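Side-chain contacts in SusD homolog (Bacteroides thetaiotaomicron VPI-5482, PDB 3IV0), which is of unknown function but, as a SusD-family protein of the outer membrane, probably binds glycans at the cell surface ahead of their import: residues A171-L176 against G203-L208; G48-A53 against D62-Y67; S246-D249 against S254-F257. All coordinates share one frame; numbering follows the deposited sequence. Where two conformers were deposited one is given.

How the interactions relate
All three contacts join a short helix or turn to its surroundings through apolar side chains, without a hydrogen bond from one segment to the other, and they follow one another along the chain in the order 2, 1, 3. Interactions 1 and 2 lie on opposite sides of the chain's centre, with their own centres about 31 Å apart. Interaction 3 has its centre about 24 Å from that of interaction 1 and about 28 Å from that of interaction 2. No glycan site is identified here, but 1,2-ethanediol, probably from the crystallisation liquor, binds Gln174 in interaction 1, and another lies about 5 Å from the Tyr64 side chain in interaction 2.

Interaction 1: residues A171-L176 against G203-L208; sequences ADLQPL and GSVIAL. With EDO (1,2-ethanediol), chain E.
Leu173 and Val205 are the nearest pair of CA atoms across the contact, 6.9 Å apart, where the chain around the short helix 174-178 packs on the long helix 202-219. The packing belongs to the largely alpha-helical, TPR-like part of a SusD-family fold. Leu173 is the buried wedge: its CD1 meets Leu208 CD2 at 3.7 Å, the two leucine side chains crossing at about a right angle. About one turn earlier on helix 202-219, Val205 spreads its two methyls over two partners. CG1 faces Leu173 CB at 4.3 Å, while CG2 touches Leu176 CD1 at 4.1 Å. Aliphatic side chains of small and medium size suit so close a backbone approach, the compact valine fitting between two leucines. Phe129 and Phe136 of helix 117-142 pack on Leu208, and Leu173 also touches Ser132 of that helix, so the apolar seam continues into a third helix.

Gln174 points its CB away from helix 202-219, although its side chain still touches Met209 there. Its CG is anti to the backbone N (chi1 -173°) and the chain then bends at chi2 (72°), bringing the terminal amide to a bound 1,2-ethanediol and to Asp178. With an alanine here, Asp178 OD1 would probably lose its amide donor and the diol both of its bonds to this side chain. The diol meets OE1 through O2 and NE2 through O1, both at short distances on which little can rest. What marks the nitrogen end is the bond from Gln174 NE2 to Asp178 OD1, a carboxylate oxygen that can only accept.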
# COMPACT_ATOMS: atom_id res chain seq x y z
N ALA A 171 0.89 15.49 -11.67
CA ALA A 171 1.64 16.49 -12.40
C ALA A 171 3.09 16.54 -11.94
O ALA A 171 3.97 16.82 -12.76
CB ALA A 171 0.99 17.82 -12.26
N ASP A 172 3.35 16.36 -10.65
CA ASP A 172 4.72 16.38 -10.14
C ASP A 172 5.50 15.14 -10.59
O ASP A 172 6.72 15.17 -10.78
CB ASP A 172 4.76 16.45 -8.62
CG ASP A 172 4.28 17.77 -8.04
OD1 ASP A 172 4.28 18.77 -8.75
OD2 ASP A 172 3.99 17.78 -6.81
N LEU A 173 4.80 14.01 -10.67
CA LEU A 173 5.43 12.74 -11.02
C LEU A 173 5.70 12.52 -12.51
O LEU A 173 6.72 11.95 -12.90
CB LEU A 173 4.59 11.57 -10.51
CG LEU A 173 4.44 11.50 -8.99
CD1 LEU A 173 3.23 10.58 -8.54
CD2 LEU A 173 5.72 10.99 -8.40
N GLN A 174 4.79 12.98 -13.38
CA GLN A 174 4.95 12.80 -14.82
C GLN A 174 6.34 13.19 -15.37
O GLN A 174 6.92 12.42 -16.13
CB GLN A 174 3.83 13.51 -15.58
CG GLN A 174 3.81 13.23 -17.07
CD GLN A 174 3.38 11.87 -17.39
OE1 GLN A 174 2.26 11.46 -17.07
NE2 GLN A 174 4.24 11.13 -18.07
N PRO A 175 6.87 14.37 -15.00
CA PRO A 175 8.20 14.75 -15.50
C PRO A 175 9.31 13.79 -15.11
O PRO A 175 10.30 13.67 -15.82
CB PRO A 175 8.43 16.10 -14.86
CG PRO A 175 7.09 16.63 -14.60
CD PRO A 175 6.28 15.44 -14.19
N LEU A 176 9.15 13.08 -14.01
CA LEU A 176 10.16 12.10 -13.62
C LEU A 176 10.30 11.01 -14.67
O LEU A 176 11.37 10.42 -14.82
CB LEU A 176 9.86 11.52 -12.23
CG LEU A 176 9.64 12.48 -11.05
CD1 LEU A 176 9.45 11.72 -9.74
CD2 LEU A 176 10.78 13.52 -10.93
N GLY A 203 10.02 2.25 -11.83
CA GLY A 203 8.86 1.40 -11.51
C GLY A 203 8.06 1.85 -10.32
O GLY A 203 6.82 1.79 -10.33
N SER A 204 8.71 2.38 -9.29
CA SER A 204 8.02 2.94 -8.15
C SER A 204 7.08 4.09 -8.61
O SER A 204 5.90 4.18 -8.20
CB SER A 204 9.01 3.52 -7.15
OG SER A 204 10.04 2.62 -6.81
N VAL A 205 7.65 4.98 -9.42
CA VAL A 205 6.92 6.11 -9.95
C VAL A 205 5.72 5.66 -10.78
O VAL A 205 4.62 6.17 -10.59
CB VAL A 205 7.82 7.05 -10.78
CG1 VAL A 205 7.00 8.16 -11.44
CG2 VAL A 205 8.96 7.66 -9.89
N ILE A 206 5.93 4.69 -11.67
CA ILE A 206 4.84 4.22 -12.50
C ILE A 206 3.72 3.63 -11.64
O ILE A 206 2.54 3.95 -11.87
CB ILE A 206 5.35 3.19 -13.53
CG1 ILE A 206 6.26 3.87 -14.56
CG2 ILE A 206 4.17 2.51 -14.23
CD1 ILE A 206 7.11 2.89 -15.36
N ALA A 207 4.03 2.79 -10.68
CA ALA A 207 3.00 2.16 -9.87
C ALA A 207 2.19 3.20 -9.11
O ALA A 207 0.96 3.15 -9.05
CB ALA A 207 3.60 1.16 -8.91
N LEU A 208 2.86 4.17 -8.51
CA LEU A 208 2.18 5.22 -7.78
C LEU A 208 1.24 6.01 -8.70
O LEU A 208 0.10 6.30 -8.37
CB LEU A 208 3.18 6.15 -7.10
CG LEU A 208 2.57 7.35 -6.37
CD1 LEU A 208 1.47 6.95 -5.37
CD2 LEU A 208 3.64 8.21 -5.71
C1 EDO E . 1.94 8.12 -19.14
O1 EDO E . 3.08 8.90 -18.78
C2 EDO E . 0.67 8.72 -18.54
O2 EDO E . 0.99 9.26 -17.27

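Interaction 2: residues G48-A53 against D62-Y67; sequences GDMRCA and DKYVAY
The Tyr64 ring receives the terminal methyl of Met50 at a slant, CE lying 4.0 Å from ring atom CE1, and it also meets the ring of Tyr46, whose plane is at about 10° to its own. A second flat group, the ring of Tyr67, has the backbone oxygen of Lys63 over one face, displaced toward the rim; its hydroxyl is hydrogen-bonded to Thr79.

Met50, built as selenomethionine, spans the gap between the end of helix 43-50 and the start of helix 63-69. The backbones stay apart, with Met50 CA 7.3 Å from Val65 CA, and a long, unbranched side chain suits that distance. The chain runs out extended through chi2 and then turns at chi3 (75°), which lays CE between two neighbours: besides the tyrosine, it touches Val65 CG2 at 3.8 Å, the two side chains crossing at about a right angle. Tyr64 has its CG between the backbone N and the carbonyl carbon (chi1 63°), and although its CB points neither to nor from the other segment, this brings the ring up to the methyl.

After Met50 the chain reverses in a type II beta turn from Met50 to Ala53, closed by Ala53 N to Met50 O at 3.1 Å. Strand 55-57 follows shortly, and Ile55 packs against both Met50 and Val65, so helix, strand and helix share one apolar cluster in this part of the SusD-family fold. With no hydrogen bond across it, the contact holds by dispersion and by burial: the terminal methyl CE joins an aromatic to an aliphatic surface.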
# COMPACT_ATOMS: atom_id res chain seq x y z
N GLY A 48 -5.50 -0.74 5.40
CA GLY A 48 -5.53 -1.40 4.10
C GLY A 48 -5.90 -2.87 4.14
O GLY A 48 -6.54 -3.35 3.19
N ASP A 49 -5.48 -3.61 5.16
CA ASP A 49 -5.84 -5.03 5.24
C ASP A 49 -7.12 -5.27 6.05
O ASP A 49 -7.96 -6.07 5.66
CB ASP A 49 -4.72 -5.81 5.88
CG ASP A 49 -3.47 -5.76 5.09
OD1 ASP A 49 -3.52 -6.13 3.90
OD2 ASP A 49 -2.41 -5.41 5.67
N MSE A 50 -7.24 -4.64 7.20
CA MSE A 50 -8.21 -5.05 8.23
C MSE A 50 -9.58 -4.39 8.09
O MSE A 50 -10.62 -4.98 8.43
CB MSE A 50 -7.61 -4.76 9.60
CG MSE A 50 -6.35 -5.61 9.92
SE MSE A 50 -5.59 -5.11 11.58
CE MSE A 50 -6.86 -5.91 12.77
N ARG A 51 -9.62 -3.16 7.61
CA ARG A 51 -10.84 -2.39 7.58
C ARG A 51 -11.82 -2.98 6.60
O ARG A 51 -11.49 -3.24 5.43
CB ARG A 51 -10.54 -0.95 7.21
CG ARG A 51 -11.70 -0.04 7.42
CD ARG A 51 -11.31 1.41 7.23
NE ARG A 51 -12.44 2.31 7.40
CZ ARG A 51 -12.36 3.61 7.26
NH1 ARG A 51 -11.22 4.18 6.91
NH2 ARG A 51 -13.42 4.36 7.41
N CYS A 52 -13.05 -3.24 7.06
CA CYS A 52 -14.11 -3.89 6.27
C CYS A 52 -13.74 -5.29 5.80
O CYS A 52 -14.37 -5.80 4.88
CB CYS A 52 -14.56 -3.02 5.09
SG CYS A 52 -15.24 -1.43 5.59
N ALA A 53 -12.71 -5.91 6.40
CA ALA A 53 -12.34 -7.27 6.10
C ALA A 53 -13.18 -8.24 6.96
O ALA A 53 -13.51 -7.91 8.11
CB ALA A 53 -10.85 -7.49 6.37
N ASP A 62 -9.35 -7.66 22.17
CA ASP A 62 -8.66 -6.90 21.09
C ASP A 62 -9.72 -6.21 20.25
O ASP A 62 -10.04 -6.61 19.10
CB ASP A 62 -7.82 -7.86 20.25
CG ASP A 62 -6.69 -8.49 21.05
OD1 ASP A 62 -6.06 -7.76 21.85
OD2 ASP A 62 -6.39 -9.67 20.84
N LYS A 63 -10.28 -5.17 20.83
CA LYS A 63 -11.53 -4.61 20.35
C LYS A 63 -11.39 -3.97 18.98
O LYS A 63 -12.34 -3.94 18.20
CB LYS A 63 -12.03 -3.59 21.36
CG LYS A 63 -12.53 -4.24 22.64
CD LYS A 63 -13.00 -3.18 23.62
CE LYS A 63 -13.65 -3.86 24.82
NZ LYS A 63 -13.95 -2.92 25.93
N TYR A 64 -10.20 -3.49 18.67
CA TYR A 64 -9.95 -2.80 17.40
C TYR A 64 -10.18 -3.70 16.19
O TYR A 64 -10.55 -3.18 15.13
CB TYR A 64 -8.55 -2.20 17.36
CG TYR A 64 -7.41 -3.17 17.44
CD1 TYR A 64 -6.86 -3.73 16.31
CD2 TYR A 64 -6.85 -3.51 18.67
CE1 TYR A 64 -5.81 -4.61 16.37
CE2 TYR A 64 -5.80 -4.41 18.75
CZ TYR A 64 -5.28 -4.95 17.59
OH TYR A 64 -4.21 -5.80 17.65
N VAL A 65 -10.05 -5.02 16.34
CA VAL A 65 -10.28 -5.91 15.21
C VAL A 65 -11.72 -5.78 14.71
O VAL A 65 -11.95 -5.58 13.53
CB VAL A 65 -9.96 -7.37 15.54
CG1 VAL A 65 -10.35 -8.26 14.37
CG2 VAL A 65 -8.46 -7.48 15.88
N ALA A 66 -12.68 -5.98 15.60
CA ALA A 66 -14.09 -5.80 15.23
C ALA A 66 -14.40 -4.39 14.79
O ALA A 66 -15.16 -4.20 13.86
CB ALA A 66 -15.06 -6.21 16.39
N TYR A 67 -13.89 -3.38 15.49
CA TYR A 67 -14.15 -2.02 15.04
C TYR A 67 -13.71 -1.83 13.58
O TYR A 67 -14.46 -1.26 12.76
CB TYR A 67 -13.45 -1.01 15.92
CG TYR A 67 -13.91 -0.99 17.37
CD1 TYR A 67 -15.21 -1.30 17.76
CD2 TYR A 67 -13.02 -0.59 18.35
CE1 TYR A 67 -15.58 -1.23 19.11
CE2 TYR A 67 -13.39 -0.51 19.67
CZ TYR A 67 -14.66 -0.83 20.03
OH TYR A 67 -14.98 -0.74 21.37

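Interaction 3: residues S246-D249 against S254-F257; sequences SLLD and SVIF
Leu248 reaches from the loop after helix 224-238 to helix 253-258, and its side chain carries the contact. At its root, CB already lies 4.0 Å from Ile256 CG1. With CG anti to the carbonyl carbon (chi1 -84°), the chain heads on toward the helix and then branches. Of the two methyls it is CD2 that enters the helix surface, resting 3.5 Å from Val255 CG1 and 3.7 Å from Val255 CB, while remaining 4.0 Å from Ile256 CG1. The leucine tip therefore sits against two consecutive residues of the helix and crosses the valine at about a right angle. Beta-branched valine and isoleucine suit this place because they carry carbon close to the helix backbone, where a probing methyl can meet it.

The motif is a loop folding back on the helix that follows it, with Leu248 CA and Ile256 CA 7.2 Å apart. Because the loop is extended, neighbouring side chains point to different sides: Leu247 turns from helix 253-258 and packs on Tyr367, Ala368 and Leu371 of helix 367-381. The leucine backbone is held as well, its N bonded to Glu263 OE1 and its O to Arg398 NH1. Ile256 touches the side chains of these same two residues, and its CG2 lies over a face of the neighbouring Phe257 ring, displaced toward the rim; that ring itself meets Phe344 edge-to-face.

The work is thus divided. Charged residues satisfy the polar backbone atoms of Leu248 and help to place the loop, while between these two segments the fit rests on apolar contact.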
# COMPACT_ATOMS: atom_id res chain seq x y z
N SER A 246 10.27 -9.03 -13.02
CA SER A 246 9.71 -10.31 -13.39
C SER A 246 8.82 -10.83 -12.27
O SER A 246 8.89 -10.37 -11.13
CB SER A 246 10.79 -11.31 -13.74
OG SER A 246 11.68 -11.41 -12.68
N LEU A 247 7.96 -11.78 -12.61
CA LEU A 247 7.19 -12.51 -11.63
C LEU A 247 7.98 -13.72 -11.13
O LEU A 247 8.30 -14.60 -11.94
CB LEU A 247 5.88 -12.96 -12.25
CG LEU A 247 4.92 -11.87 -12.70
CD1 LEU A 247 3.63 -12.51 -13.25
CD2 LEU A 247 4.61 -10.92 -11.60
N LEU A 248 8.29 -13.80 -9.86
CA LEU A 248 9.02 -14.97 -9.35
C LEU A 248 8.13 -16.20 -9.31
O LEU A 248 6.89 -16.13 -9.26
CB LEU A 248 9.55 -14.70 -7.95
CG LEU A 248 10.89 -13.95 -7.85
CD1 LEU A 248 10.84 -12.50 -8.37
CD2 LEU A 248 11.41 -13.99 -6.38
N ASP A 249 8.74 -17.37 -9.37
CA ASP A 249 7.99 -18.60 -9.18
C ASP A 249 7.23 -18.55 -7.88
O ASP A 249 7.71 -18.02 -6.89
CB ASP A 249 8.93 -19.80 -9.18
CG ASP A 249 9.46 -20.13 -10.56
OD1 ASP A 249 9.03 -19.50 -11.54
OD2 ASP A 249 10.32 -21.04 -10.66
N SER A 254 8.62 -16.53 -0.64
CA SER A 254 9.33 -15.93 0.49
C SER A 254 10.39 -14.94 0.01
O SER A 254 10.73 -14.00 0.73
CB SER A 254 9.96 -17.00 1.36
OG SER A 254 11.06 -17.61 0.75
N VAL A 255 10.92 -15.16 -1.19
CA VAL A 255 11.93 -14.25 -1.76
C VAL A 255 11.29 -12.91 -2.17
O VAL A 255 11.84 -11.84 -1.96
CB VAL A 255 12.61 -14.90 -2.97
CG1 VAL A 255 13.60 -13.94 -3.62
CG2 VAL A 255 13.31 -16.21 -2.57
N ILE A 256 10.07 -12.96 -2.69
CA ILE A 256 9.30 -11.73 -2.94
C ILE A 256 9.13 -10.95 -1.65
O ILE A 256 9.45 -9.75 -1.56
CB ILE A 256 7.91 -11.99 -3.53
CG1 ILE A 256 7.97 -12.83 -4.80
CG2 ILE A 256 7.20 -10.63 -3.77
CD1 ILE A 256 6.58 -13.30 -5.32
N PHE A 257 8.65 -11.62 -0.62
CA PHE A 257 8.29 -10.94 0.61
C PHE A 257 9.43 -10.61 1.56
O PHE A 257 9.27 -9.77 2.46
CB PHE A 257 7.07 -11.62 1.26
CG PHE A 257 5.91 -11.67 0.32
CD1 PHE A 257 5.35 -10.48 -0.14
CD2 PHE A 257 5.48 -12.86 -0.22
CE1 PHE A 257 4.33 -10.51 -1.07
CE2 PHE A 257 4.45 -12.86 -1.18
CZ PHE A 257 3.92 -11.67 -1.60